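Long-range contacts in predicted ATPase involved in replication control, Cdc46/Mcm family (PDB 3F8T), which probably binds ATP and single-stranded DNA and may take part in unwinding DNA for replication: residues Q228-V233 / L404-E409; E194-L199 / Y396-R401; D307-A312 / I361-D366; L279-K284 / V329-I334. The protein carries 2 engineered substitutions. All coordinates share one frame; numbering follows the deposited sequence.

Interaction 1 (Q228-V233 / L404-E409); sequences QLFSCV and LYAIRE
Ala-406 and Ile-407 bring helix 396-409, at the start of the lid of the AAA+ module, against the turn that ends helix 219-229 of the P-loop part. The methyl of Ala-406 points at this turn and meets the rim of the Phe-230 ring, CB lying near the ring plane and 3.6 Å from CE2. Phe-230 also touches Ala-461 and Met-465 of helix 449-465, so it lies between that helix and helix 396-409. One residue on from Ala-406, Ile-407 carries most of the contact and sends out both branches. Its CG1 arm lies anti to the carbonyl carbon (chi1 -68°) and is extended, which brings CD1 3.9 Å from Cys-232 CB. CG2 is wedged tightly against the Cys-232 carbonyl, 3.1 Å from its O, and touches Val-233 CG1 at 3.8 Å. Cys-232 closes a type I turn that begins at Leu-229 and centres an inverse gamma turn. An alanine in place of Ile-407 would probably open a gap beside Cys-232 and leave Val-233 CG1 without its methyl partner. Both branches meet the same carbonyl, for Ile-407 CD1 also lies 3.6 Å from Cys-232 O.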
loop_
_atom_site.group_PDB
_atom_site.type_symbol
_atom_site.label_atom_id
_atom_site.label_comp_id
_atom_site.label_asym_id
_atom_site.label_seq_id
_atom_site.Cartn_x
_atom_site.Cartn_y
_atom_site.Cartn_z
ATOM N N GLN A 228 11.540 -1.593 9.834
ATOM C CA GLN A 228 10.133 -1.182 9.671
ATOM C C GLN A 228 9.660 -1.192 8.196
ATOM O O GLN A 228 8.586 -1.719 7.888
ATOM C CB GLN A 228 9.862 0.178 10.324
ATOM C CG GLN A 228 8.411 0.639 10.119
ATOM C CD GLN A 228 8.151 1.982 10.733
ATOM O OE1 GLN A 228 8.926 2.921 10.533
ATOM N NE2 GLN A 228 7.058 2.092 11.503
ATOM N N LEU A 229 10.470 -0.646 7.294
ATOM C CA LEU A 229 10.140 -0.683 5.855
ATOM C C LEU A 229 9.894 -2.108 5.375
ATOM O O LEU A 229 8.925 -2.374 4.671
ATOM C CB LEU A 229 11.245 -0.039 5.007
ATOM C CG LEU A 229 11.271 1.501 5.074
ATOM C CD1 LEU A 229 12.612 2.007 4.512
ATOM C CD2 LEU A 229 10.103 2.123 4.330
ATOM N N PHE A 230 10.740 -3.022 5.828
ATOM C CA PHE A 230 10.642 -4.438 5.461
ATOM C C PHE A 230 9.547 -5.210 6.215
ATOM O O PHE A 230 9.406 -6.434 6.052
ATOM C CB PHE A 230 12.013 -5.096 5.590
ATOM C CG PHE A 230 12.920 -4.795 4.415
ATOM C CD1 PHE A 230 13.706 -3.642 4.397
ATOM C CD2 PHE A 230 12.948 -5.648 3.313
ATOM C CE1 PHE A 230 14.518 -3.355 3.302
ATOM C CE2 PHE A 230 13.767 -5.373 2.218
ATOM C CZ PHE A 230 14.555 -4.226 2.217
ATOM N N SER A 231 8.765 -4.493 7.019
ATOM C CA SER A 231 7.614 -5.106 7.692
ATOM C C SER A 231 6.294 -4.723 7.021
ATOM O O SER A 231 5.221 -5.105 7.495
ATOM C CB SER A 231 7.579 -4.701 9.162
ATOM O OG SER A 231 7.031 -3.409 9.299
ATOM N N CYS A 232 6.367 -3.946 5.947
ATOM C CA CYS A 232 5.178 -3.457 5.256
ATOM C C CYS A 232 4.447 -4.555 4.469
ATOM O O CYS A 232 4.591 -4.661 3.257
ATOM C CB CYS A 232 5.550 -2.298 4.328
ATOM S SG CYS A 232 5.860 -0.764 5.202
ATOM N N VAL A 233 3.680 -5.381 5.161
ATOM C CA VAL A 233 2.952 -6.472 4.488
ATOM C C VAL A 233 1.511 -6.511 4.984
ATOM O O VAL A 233 1.206 -5.945 6.028
ATOM C CB VAL A 233 3.647 -7.861 4.662
ATOM C CG1 VAL A 233 5.126 -7.835 4.223
ATOM C CG2 VAL A 233 3.550 -8.338 6.064
ATOM N N LEU A 404 10.378 -3.282 -2.611
ATOM C CA LEU A 404 9.125 -3.681 -3.252
ATOM C C LEU A 404 9.147 -5.155 -3.628
ATOM O O LEU A 404 8.147 -5.897 -3.443
ATOM C CB LEU A 404 8.898 -2.833 -4.510
ATOM C CG LEU A 404 8.368 -1.410 -4.309
ATOM C CD1 LEU A 404 8.366 -0.673 -5.638
ATOM C CD2 LEU A 404 6.959 -1.425 -3.725
ATOM N N TYR A 405 10.271 -5.555 -4.209
ATOM C CA TYR A 405 10.498 -6.932 -4.603
ATOM C C TYR A 405 10.447 -7.864 -3.379
ATOM O O TYR A 405 9.692 -8.865 -3.353
ATOM C CB TYR A 405 11.840 -7.032 -5.330
ATOM C CG TYR A 405 12.142 -8.408 -5.864
ATOM C CD1 TYR A 405 11.504 -8.894 -7.004
ATOM C CD2 TYR A 405 13.073 -9.223 -5.232
ATOM C CE1 TYR A 405 11.788 -10.173 -7.488
ATOM C CE2 TYR A 405 13.361 -10.489 -5.704
ATOM C CZ TYR A 405 12.723 -10.948 -6.828
ATOM O OH TYR A 405 13.012 -12.203 -7.283
ATOM N N ALA A 406 11.226 -7.523 -2.358
ATOM C CA ALA A 406 11.339 -8.345 -1.148
ATOM C C ALA A 406 9.980 -8.575 -0.467
ATOM O O ALA A 406 9.677 -9.695 -0.042
ATOM C CB ALA A 406 12.337 -7.690 -0.157
ATOM N N ILE A 407 9.176 -7.512 -0.373
ATOM C CA ILE A 407 7.846 -7.568 0.274
ATOM C C ILE A 407 6.915 -8.515 -0.467
ATOM O O ILE A 407 6.199 -9.313 0.157
ATOM C CB ILE A 407 7.153 -6.162 0.347
ATOM C CG1 ILE A 407 7.891 -5.221 1.300
ATOM C CG2 ILE A 407 5.633 -6.286 0.797
ATOM C CD1 ILE A 407 7.386 -3.751 1.185
ATOM N N ARG A 408 6.900 -8.405 -1.792
ATOM C CA ARG A 408 5.981 -9.194 -2.614
ATOM C C ARG A 408 6.437 -10.657 -2.654
ATOM O O ARG A 408 5.613 -11.576 -2.638
ATOM C CB ARG A 408 5.909 -8.640 -4.047
ATOM C CG ARG A 408 4.864 -9.380 -4.940
ATOM C CD ARG A 408 4.813 -8.788 -6.353
ATOM N NE ARG A 408 6.144 -8.817 -6.959
ATOM C CZ ARG A 408 6.606 -9.787 -7.745
ATOM N NH1 ARG A 408 5.827 -10.821 -8.077
ATOM N NH2 ARG A 408 7.847 -9.715 -8.211
ATOM N N GLU A 409 7.749 -10.862 -2.697
ATOM C CA GLU A 409 8.295 -12.200 -2.874
ATOM C C GLU A 409 8.445 -12.968 -1.575
ATOM O O GLU A 409 8.475 -14.195 -1.590
ATOM C CB GLU A 409 9.643 -12.174 -3.601
ATOM C CG GLU A 409 9.562 -11.778 -5.077
ATOM C CD GLU A 409 8.553 -12.616 -5.861
ATOM O OE1 GLU A 409 8.565 -13.856 -5.753
ATOM O OE2 GLU A 409 7.738 -12.022 -6.577
#

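Interaction 2 (E194-L199 / Y396-R401); sequences EEFREL and YTLLRR
A steep helix-helix crossing joins helix 190-201 to helix 396-409: Phe-196, Glu-195 and Leu-199 come from the first, Leu-398, Leu-399 and Arg-401 from the second. The axes of the two segments approach to 11.0 Å at a crossing angle of -80°. Leu-398 lies at the middle of the crossing. Its CG lies anti to the backbone N (chi1 175°), which carries the two methyls across to the other helix. CD1 comes at the edge of the Phe-196 ring, in its plane and 3.6 Å from CE1, as the side chains run past each other in opposite directions. CZ of Phe-196 rests 3.8 Å from the backbone C of Arg-401. On one flank Leu-199 and Leu-399 cross at about a right angle, CD2 to CD2 at 4.2 Å; on another Glu-195, extended beyond CG, passes obliquely by Leu-398, OE1 3.9 Å from CD1. An alanine at Phe-196 would probably leave Leu-398 CD1 without its wall and take away the ring that Tyr-405 meets. No hydrogen bond spans the two segments, and the guanidinium of Arg-401 pairs instead with Glu-192, so the crossing rests on apolar fit with charged chains at its margin.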
loop_
_atom_site.group_PDB
_atom_site.type_symbol
_atom_site.label_atom_id
_atom_site.label_comp_id
_atom_site.label_asym_id
_atom_site.label_seq_id
_atom_site.Cartn_x
_atom_site.Cartn_y
_atom_site.Cartn_z
ATOM N N GLU A 194 20.275 -9.749 -10.555
ATOM C CA GLU A 194 21.658 -9.925 -10.121
ATOM C C GLU A 194 22.081 -8.885 -9.071
ATOM O O GLU A 194 22.698 -9.247 -8.074
ATOM C CB GLU A 194 22.616 -9.937 -11.333
ATOM C CG GLU A 194 24.101 -10.222 -11.018
ATOM C CD GLU A 194 24.350 -11.448 -10.112
ATOM O OE1 GLU A 194 23.666 -12.491 -10.261
ATOM O OE2 GLU A 194 25.251 -11.361 -9.244
ATOM N N GLU A 195 21.736 -7.610 -9.289
ATOM C CA GLU A 195 22.013 -6.561 -8.293
ATOM C C GLU A 195 21.341 -6.907 -6.969
ATOM O O GLU A 195 21.949 -6.783 -5.909
ATOM C CB GLU A 195 21.498 -5.189 -8.736
ATOM C CG GLU A 195 22.102 -4.600 -10.000
ATOM C CD GLU A 195 21.650 -3.149 -10.199
ATOM O OE1 GLU A 195 22.195 -2.241 -9.524
ATOM O OE2 GLU A 195 20.729 -2.920 -11.009
ATOM N N PHE A 196 20.080 -7.328 -7.046
ATOM C CA PHE A 196 19.299 -7.721 -5.860
ATOM C C PHE A 196 20.010 -8.832 -5.101
ATOM O O PHE A 196 20.194 -8.744 -3.892
ATOM C CB PHE A 196 17.892 -8.188 -6.267
ATOM C CG PHE A 196 16.944 -7.081 -6.695
ATOM C CD1 PHE A 196 17.345 -5.747 -6.784
ATOM C CD2 PHE A 196 15.633 -7.404 -7.046
ATOM C CE1 PHE A 196 16.448 -4.764 -7.181
ATOM C CE2 PHE A 196 14.729 -6.436 -7.469
ATOM C CZ PHE A 196 15.132 -5.108 -7.538
ATOM N N ARG A 197 20.426 -9.883 -5.813
ATOM C CA ARG A 197 21.090 -11.001 -5.152
ATOM C C ARG A 197 22.385 -10.567 -4.482
ATOM O O ARG A 197 22.674 -10.993 -3.370
ATOM C CB ARG A 197 21.328 -12.181 -6.100
ATOM C CG ARG A 197 21.942 -13.408 -5.407
ATOM C CD ARG A 197 21.106 -13.887 -4.193
ATOM N NE ARG A 197 19.694 -14.120 -4.512
ATOM C CZ ARG A 197 18.744 -14.313 -3.597
ATOM N NH1 ARG A 197 19.059 -14.300 -2.309
ATOM N NH2 ARG A 197 17.481 -14.516 -3.965
ATOM N N GLU A 198 23.142 -9.690 -5.144
ATOM C CA GLU A 198 24.358 -9.137 -4.549
ATOM C C GLU A 198 24.073 -8.336 -3.284
ATOM O O GLU A 198 24.781 -8.478 -2.291
ATOM C CB GLU A 198 25.122 -8.290 -5.564
ATOM C CG GLU A 198 25.854 -9.149 -6.608
ATOM C CD GLU A 198 26.396 -8.322 -7.752
ATOM O OE1 GLU A 198 26.885 -7.202 -7.490
ATOM O OE2 GLU A 198 26.333 -8.794 -8.908
ATOM N N LEU A 199 23.027 -7.515 -3.318
ATOM C CA LEU A 199 22.642 -6.734 -2.136
ATOM C C LEU A 199 22.281 -7.674 -0.984
ATOM O O LEU A 199 22.804 -7.530 0.126
ATOM C CB LEU A 199 21.496 -5.757 -2.466
ATOM C CG LEU A 199 21.025 -4.745 -1.410
ATOM C CD1 LEU A 199 22.195 -4.031 -0.752
ATOM C CD2 LEU A 199 20.053 -3.732 -2.025
ATOM N N TYR A 396 18.696 5.244 -4.641
ATOM C CA TYR A 396 17.396 5.090 -3.981
ATOM C C TYR A 396 16.413 4.304 -4.858
ATOM O O TYR A 396 15.517 3.614 -4.356
ATOM C CB TYR A 396 16.828 6.447 -3.544
ATOM C CG TYR A 396 17.453 6.917 -2.260
ATOM C CD1 TYR A 396 18.442 7.893 -2.250
ATOM C CD2 TYR A 396 17.100 6.332 -1.057
ATOM C CE1 TYR A 396 19.031 8.302 -1.053
ATOM C CE2 TYR A 396 17.686 6.723 0.127
ATOM C CZ TYR A 396 18.646 7.701 0.123
ATOM O OH TYR A 396 19.208 8.062 1.321
ATOM N N THR A 397 16.588 4.414 -6.170
ATOM C CA THR A 397 15.817 3.604 -7.121
ATOM C C THR A 397 16.021 2.115 -6.851
ATOM O O THR A 397 15.052 1.371 -6.727
ATOM C CB THR A 397 16.172 3.949 -8.581
ATOM O OG1 THR A 397 15.763 5.296 -8.853
ATOM C CG2 THR A 397 15.459 3.014 -9.541
ATOM N N LEU A 398 17.280 1.698 -6.742
ATOM C CA LEU A 398 17.609 0.319 -6.451
ATOM C C LEU A 398 17.049 -0.081 -5.092
ATOM O O LEU A 398 16.342 -1.081 -4.994
ATOM C CB LEU A 398 19.127 0.061 -6.514
ATOM C CG LEU A 398 19.556 -1.366 -6.103
ATOM C CD1 LEU A 398 19.161 -2.421 -7.130
ATOM C CD2 LEU A 398 21.047 -1.491 -5.749
ATOM N N LEU A 399 17.341 0.717 -4.066
ATOM C CA LEU A 399 16.873 0.431 -2.706
ATOM C C LEU A 399 15.357 0.257 -2.639
ATOM O O LEU A 399 14.861 -0.685 -2.014
ATOM C CB LEU A 399 17.320 1.534 -1.736
ATOM C CG LEU A 399 18.837 1.659 -1.510
ATOM C CD1 LEU A 399 19.149 2.713 -0.439
ATOM C CD2 LEU A 399 19.445 0.326 -1.144
ATOM N N ARG A 400 14.625 1.161 -3.277
ATOM C CA ARG A 400 13.156 1.111 -3.219
ATOM C C ARG A 400 12.606 -0.084 -3.998
ATOM O O ARG A 400 11.684 -0.773 -3.544
ATOM C CB ARG A 400 12.558 2.396 -3.772
ATOM C CG ARG A 400 11.075 2.564 -3.445
ATOM C CD ARG A 400 10.452 3.695 -4.252
ATOM N NE ARG A 400 11.386 4.810 -4.434
ATOM C CZ ARG A 400 12.012 5.120 -5.570
ATOM N NH1 ARG A 400 11.817 4.410 -6.682
ATOM N NH2 ARG A 400 12.836 6.159 -5.592
ATOM N N ARG A 401 13.161 -0.313 -5.189
ATOM C CA ARG A 401 12.735 -1.466 -5.998
ATOM C C ARG A 401 13.057 -2.813 -5.332
ATOM O O ARG A 401 12.248 -3.742 -5.407
ATOM C CB ARG A 401 13.320 -1.391 -7.411
ATOM C CG ARG A 401 12.619 -0.368 -8.279
ATOM C CD ARG A 401 13.369 -0.187 -9.586
ATOM N NE ARG A 401 13.243 -1.364 -10.432
ATOM C CZ ARG A 401 12.205 -1.617 -11.224
ATOM N NH1 ARG A 401 11.178 -0.771 -11.297
ATOM N NH2 ARG A 401 12.208 -2.722 -11.954
#

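Interaction 3 (D307-A312 / I361-D366); sequences DHLEGA and IDLDQD
The chi1 values of Leu-309 (-169°, CG trans to the amide nitrogen) and Leu-363 (-86°, CG trans to the carbonyl carbon) bring the ends of the two side chains together, crossing at about a right angle. Leu-309 CD2 meets Leu-363 CD1 at 3.7 Å, while the other methyl of Leu-363, CD2, lies 4.4 Å from Ala-312 CB. Asp-362 lays its carboxylate alongside the loop: OD1 is 4.0 Å from Glu-310 CB, and OD2 is 4.0 Å from Gly-311 N, too long for a hydrogen bond. That loop is a type II turn from Leu-309 to Ala-312, closed by a 2.9 Å bond from Ala-312 N to Leu-309 O, with Gly-311 at the positive-phi corner. It comes just after strand 303-307, which by its place in the sheet probably corresponds to the Walker B strand of AAA+ folds. Glu-310 OE1 accepts from Asn-347 N just past strand 341-346. Asp-364 is the N-cap of helix 365-368, bonded through OD1 to Phe-367 N and salt-bridged to Arg-317 of helix 314-326. The leucine pair thus lies among these two helices and strand 341-346, with Leu-309 on Leu-320 and Phe-367, and Leu-363 on Ile-346.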
loop_
_atom_site.group_PDB
_atom_site.type_symbol
_atom_site.label_atom_id
_atom_site.label_comp_id
_atom_site.label_asym_id
_atom_site.label_seq_id
_atom_site.Cartn_x
_atom_site.Cartn_y
_atom_site.Cartn_z
ATOM N N ASP A 307 3.646 12.833 12.192
ATOM C CA ASP A 307 4.593 13.795 12.776
ATOM C C ASP A 307 3.890 14.585 13.880
ATOM O O ASP A 307 2.668 14.772 13.843
ATOM C CB ASP A 307 5.115 14.746 11.699
ATOM C CG ASP A 307 6.507 15.337 12.025
ATOM O OD1 ASP A 307 7.074 15.076 13.101
ATOM O OD2 ASP A 307 7.033 16.054 11.152
ATOM N N HIS A 308 4.671 15.044 14.854
ATOM C CA HIS A 308 4.167 15.855 15.970
ATOM C C HIS A 308 3.054 15.180 16.772
ATOM O O HIS A 308 1.952 15.730 16.919
ATOM C CB HIS A 308 3.739 17.239 15.467
ATOM C CG HIS A 308 4.774 17.885 14.598
ATOM N ND1 HIS A 308 5.969 18.351 15.095
ATOM C CD2 HIS A 308 4.816 18.092 13.262
ATOM C CE1 HIS A 308 6.691 18.848 14.104
ATOM N NE2 HIS A 308 6.019 18.691 12.980
ATOM N N LEU A 309 3.357 13.998 17.293
ATOM C CA LEU A 309 2.412 13.219 18.089
ATOM C C LEU A 309 2.122 13.820 19.479
ATOM O O LEU A 309 1.140 13.442 20.124
ATOM C CB LEU A 309 2.924 11.768 18.223
ATOM C CG LEU A 309 2.036 10.647 18.787
ATOM C CD1 LEU A 309 0.795 10.419 17.916
ATOM C CD2 LEU A 309 2.847 9.372 18.847
ATOM N N GLU A 310 2.969 14.742 19.951
ATOM C CA GLU A 310 2.789 15.311 21.296
ATOM C C GLU A 310 1.373 15.821 21.498
ATOM O O GLU A 310 0.838 16.521 20.634
ATOM C CB GLU A 310 3.808 16.430 21.586
ATOM C CG GLU A 310 3.746 17.626 20.633
ATOM C CD GLU A 310 4.700 17.521 19.448
ATOM O OE1 GLU A 310 5.277 16.438 19.199
ATOM O OE2 GLU A 310 4.889 18.550 18.763
ATOM N N GLY A 311 0.771 15.432 22.622
ATOM C CA GLY A 311 -0.586 15.861 22.991
ATOM C C GLY A 311 -1.660 15.346 22.047
ATOM O O GLY A 311 -2.725 15.960 21.910
ATOM N N ALA A 312 -1.379 14.229 21.376
ATOM C CA ALA A 312 -2.341 13.609 20.468
ATOM C C ALA A 312 -3.697 13.452 21.169
ATOM O O ALA A 312 -3.766 12.790 22.207
ATOM C CB ALA A 312 -1.826 12.247 20.027
ATOM N N ILE A 361 8.339 11.603 27.721
ATOM C CA ILE A 361 7.332 11.511 26.667
ATOM C C ILE A 361 5.946 11.722 27.270
ATOM O O ILE A 361 5.485 10.907 28.071
ATOM C CB ILE A 361 7.379 10.131 25.969
ATOM C CG1 ILE A 361 8.751 9.903 25.325
ATOM C CG2 ILE A 361 6.259 10.004 24.935
ATOM C CD1 ILE A 361 8.935 8.510 24.772
ATOM N N ASP A 362 5.287 12.814 26.898
ATOM C CA ASP A 362 3.910 13.033 27.357
ATOM C C ASP A 362 2.891 12.350 26.425
ATOM O O ASP A 362 2.395 12.932 25.458
ATOM C CB ASP A 362 3.605 14.521 27.652
ATOM C CG ASP A 362 3.201 15.315 26.412
ATOM O OD1 ASP A 362 3.987 15.369 25.442
ATOM O OD2 ASP A 362 2.091 15.897 26.416
ATOM N N LEU A 363 2.653 11.078 26.722
ATOM C CA LEU A 363 1.665 10.240 26.061
ATOM C C LEU A 363 1.315 9.194 27.085
ATOM O O LEU A 363 2.185 8.770 27.852
ATOM C CB LEU A 363 2.262 9.527 24.851
ATOM C CG LEU A 363 2.341 10.144 23.458
ATOM C CD1 LEU A 363 3.024 9.141 22.531
ATOM C CD2 LEU A 363 0.972 10.533 22.908
ATOM N N ASP A 364 0.061 8.749 27.099
ATOM C CA ASP A 364 -0.344 7.774 28.101
ATOM C C ASP A 364 0.341 6.428 27.894
ATOM O O ASP A 364 0.701 6.064 26.766
ATOM C CB ASP A 364 -1.873 7.629 28.166
ATOM C CG ASP A 364 -2.461 7.152 26.876
ATOM O OD1 ASP A 364 -2.829 5.964 26.807
ATOM O OD2 ASP A 364 -2.521 7.960 25.927
ATOM N N GLN A 365 0.519 5.703 28.994
ATOM C CA GLN A 365 1.220 4.420 29.004
ATOM C C GLN A 365 0.625 3.383 28.051
ATOM O O GLN A 365 1.374 2.683 27.368
ATOM C CB GLN A 365 1.303 3.867 30.434
ATOM C CG GLN A 365 2.010 4.813 31.403
ATOM C CD GLN A 365 1.893 4.402 32.873
ATOM O OE1 GLN A 365 1.880 3.213 33.213
ATOM N NE2 GLN A 365 1.826 5.398 33.753
ATOM N N ASP A 366 -0.708 3.294 28.007
ATOM C CA ASP A 366 -1.413 2.327 27.159
ATOM C C ASP A 366 -1.124 2.568 25.674
ATOM O O ASP A 366 -0.764 1.632 24.954
ATOM C CB ASP A 366 -2.929 2.336 27.445
ATOM C CG ASP A 366 -3.759 1.560 26.396
ATOM O OD1 ASP A 366 -3.396 0.417 26.016
ATOM O OD2 ASP A 366 -4.808 2.095 25.964
#

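Interaction 4 (L279-K284 / V329-I334); sequences LTAVLK and VTVDGI
Val-331 sits over Ala-281 where two hairpins of the P-loop domain meet, one made by strands 281-285 and 289-293, the other by strands 328-331 and 334-337. Their places in the chain are consistent with the helix-2 insert and the pre-sensor 1 hairpin of MCM proteins. The tight part lies toward the protein interior. Val-331 straddles Ala-281: CG1, set between its backbone N and carbonyl carbon (chi1 57°), reaches the methyl of Ala-281 at 3.8 Å, while CG2 lies against the carbonyl, 3.7 Å from O. Deeper still, the branched carbons of Thr-280 and Val-329 abut, CB to CB at 4.0 Å. The Thr-280 hydroxyl OG1 bonds to Leu-276 O, while CB and CG2 face the valine.

Toward the turn of the second hairpin the contact becomes more exposed and mixed in chemistry, though Leu-283 still lies close. A type I' turn, Val-331 to Ile-334, puts Asp-332 and Gly-333 in left-handed backbone conformations at the exposed end. Here CD2 of Leu-283 spans two chemistries: it meets Ile-334 CD1 at 4.0 Å and lies 3.6 Å from the carboxylate oxygen OD2 of Asp-332. A water links the same edge, donating to Leu-283 O at 2.8 Å and to Asp-332 OD2 at 2.8 Å. Leu-291 of strand 289-293 touches both Leu-283 and Val-331.

No direct hydrogen bond joins the two segments, so they do not form one continuous sheet. Ala-281 O is buried here without a partner in the model, a likely energetic cost set against the apolar contacts of Val-331; the water serves only the outer edge.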
loop_
_atom_site.group_PDB
_atom_site.type_symbol
_atom_site.label_atom_id
_atom_site.label_comp_id
_atom_site.label_asym_id
_atom_site.label_seq_id
_atom_site.Cartn_x
_atom_site.Cartn_y
_atom_site.Cartn_z
ATOM N N LEU A 279 -7.735 11.622 9.199
ATOM C CA LEU A 279 -6.866 10.503 9.580
ATOM C C LEU A 279 -7.500 9.142 9.285
ATOM O O LEU A 279 -6.808 8.200 8.900
ATOM C CB LEU A 279 -6.493 10.597 11.074
ATOM C CG LEU A 279 -5.649 9.480 11.705
ATOM C CD1 LEU A 279 -4.252 9.378 11.032
ATOM C CD2 LEU A 279 -5.530 9.713 13.211
ATOM N N THR A 280 -8.808 9.035 9.475
ATOM C CA THR A 280 -9.501 7.772 9.288
ATOM C C THR A 280 -10.237 7.768 7.940
ATOM O O THR A 280 -9.703 7.297 6.927
ATOM C CB THR A 280 -10.462 7.481 10.483
ATOM O OG1 THR A 280 -11.366 8.577 10.641
ATOM C CG2 THR A 280 -9.669 7.342 11.769
ATOM N N ALA A 281 -11.449 8.322 7.933
ATOM C CA ALA A 281 -12.277 8.409 6.748
ATOM C C ALA A 281 -13.458 9.298 7.107
ATOM O O ALA A 281 -13.746 9.491 8.283
ATOM C CB ALA A 281 -12.760 7.011 6.324
ATOM N N VAL A 282 -14.123 9.856 6.103
ATOM C CA VAL A 282 -15.357 10.620 6.341
ATOM C C VAL A 282 -16.521 10.014 5.534
ATOM O O VAL A 282 -16.353 9.675 4.360
ATOM C CB VAL A 282 -15.175 12.144 6.066
ATOM C CG1 VAL A 282 -14.973 12.431 4.605
ATOM C CG2 VAL A 282 -16.370 12.950 6.590
ATOM N N LEU A 283 -17.669 9.843 6.190
ATOM C CA LEU A 283 -18.900 9.452 5.506
ATOM C C LEU A 283 -19.844 10.652 5.518
ATOM O O LEU A 283 -20.228 11.126 6.585
ATOM C CB LEU A 283 -19.540 8.238 6.185
ATOM C CG LEU A 283 -20.860 7.699 5.632
ATOM C CD1 LEU A 283 -20.668 7.032 4.271
ATOM C CD2 LEU A 283 -21.468 6.718 6.626
ATOM N N LYS A 284 -20.174 11.163 4.336
ATOM C CA LYS A 284 -21.053 12.325 4.210
ATOM C C LYS A 284 -22.386 11.899 3.622
ATOM O O LYS A 284 -22.414 11.154 2.641
ATOM C CB LYS A 284 -20.421 13.384 3.311
ATOM C CG LYS A 284 -19.304 14.179 3.954
ATOM C CD LYS A 284 -19.837 15.428 4.656
ATOM C CE LYS A 284 -18.698 16.332 5.121
ATOM N NZ LYS A 284 -18.010 15.786 6.322
ATOM N N VAL A 329 -9.411 1.062 9.997
ATOM C CA VAL A 329 -10.108 2.171 10.624
ATOM C C VAL A 329 -11.584 1.895 10.428
ATOM O O VAL A 329 -11.979 1.277 9.430
ATOM C CB VAL A 329 -9.780 3.561 10.010
ATOM C CG1 VAL A 329 -8.276 3.773 9.852
ATOM C CG2 VAL A 329 -10.479 3.756 8.697
ATOM N N THR A 330 -12.390 2.368 11.374
ATOM C CA THR A 330 -13.836 2.189 11.305
ATOM C C THR A 330 -14.475 3.563 11.421
ATOM O O THR A 330 -14.112 4.377 12.288
ATOM C CB THR A 330 -14.357 1.230 12.393
ATOM O OG1 THR A 330 -13.616 0.010 12.349
ATOM C CG2 THR A 330 -15.862 0.903 12.172
ATOM N N VAL A 331 -15.382 3.838 10.492
ATOM C CA VAL A 331 -16.182 5.041 10.526
ATOM C C VAL A 331 -17.638 4.605 10.325
ATOM O O VAL A 331 -17.966 3.979 9.318
ATOM C CB VAL A 331 -15.710 6.071 9.457
ATOM C CG1 VAL A 331 -15.728 5.482 8.059
ATOM C CG2 VAL A 331 -16.528 7.350 9.516
ATOM N N ASP A 332 -18.488 4.888 11.312
ATOM C CA ASP A 332 -19.924 4.557 11.225
ATOM C C ASP A 332 -20.194 3.095 10.848
ATOM O O ASP A 332 -21.035 2.778 9.976
ATOM C CB ASP A 332 -20.610 5.528 10.267
ATOM C CG ASP A 332 -20.540 6.974 10.754
ATOM O OD1 ASP A 332 -20.552 7.187 11.985
ATOM O OD2 ASP A 332 -20.483 7.899 9.918
ATOM N N GLY A 333 -19.478 2.197 11.520
ATOM C CA GLY A 333 -19.646 0.777 11.294
ATOM C C GLY A 333 -19.037 0.251 10.014
ATOM O O GLY A 333 -19.164 -0.939 9.718
ATOM N N ILE A 334 -18.409 1.126 9.230
ATOM C CA ILE A 334 -17.713 0.699 8.010
ATOM C C ILE A 334 -16.236 0.503 8.339
ATOM O O ILE A 334 -15.551 1.468 8.677
ATOM C CB ILE A 334 -17.832 1.721 6.861
ATOM C CG1 ILE A 334 -19.288 1.883 6.419
ATOM C CG2 ILE A 334 -16.972 1.260 5.660
ATOM C CD1 ILE A 334 -19.612 3.268 5.881
HETATM O O HOH W 1 -21.607 10.197 8.881
#

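In the fold
Interactions 1 and 2 share helix 396-409 and touch each other through Tyr-405 and Phe-196: the helix turns one side to the buried turn after helix 219-229 and another to helix 190-201. Interaction 1 is the core contact, with every touching residue buried, whereas interactions 2, 3 and 4 each mix buried side chains with an exposed margin. Interactions 3 and 4 lie within the loops closed by the first two and have centres about 23 Å apart; helix 314-326 packs against residues of both. None of the four has a direct hydrogen bond across it; methyl and ring contacts dominate, and only interaction 4 has a water bridging its segments.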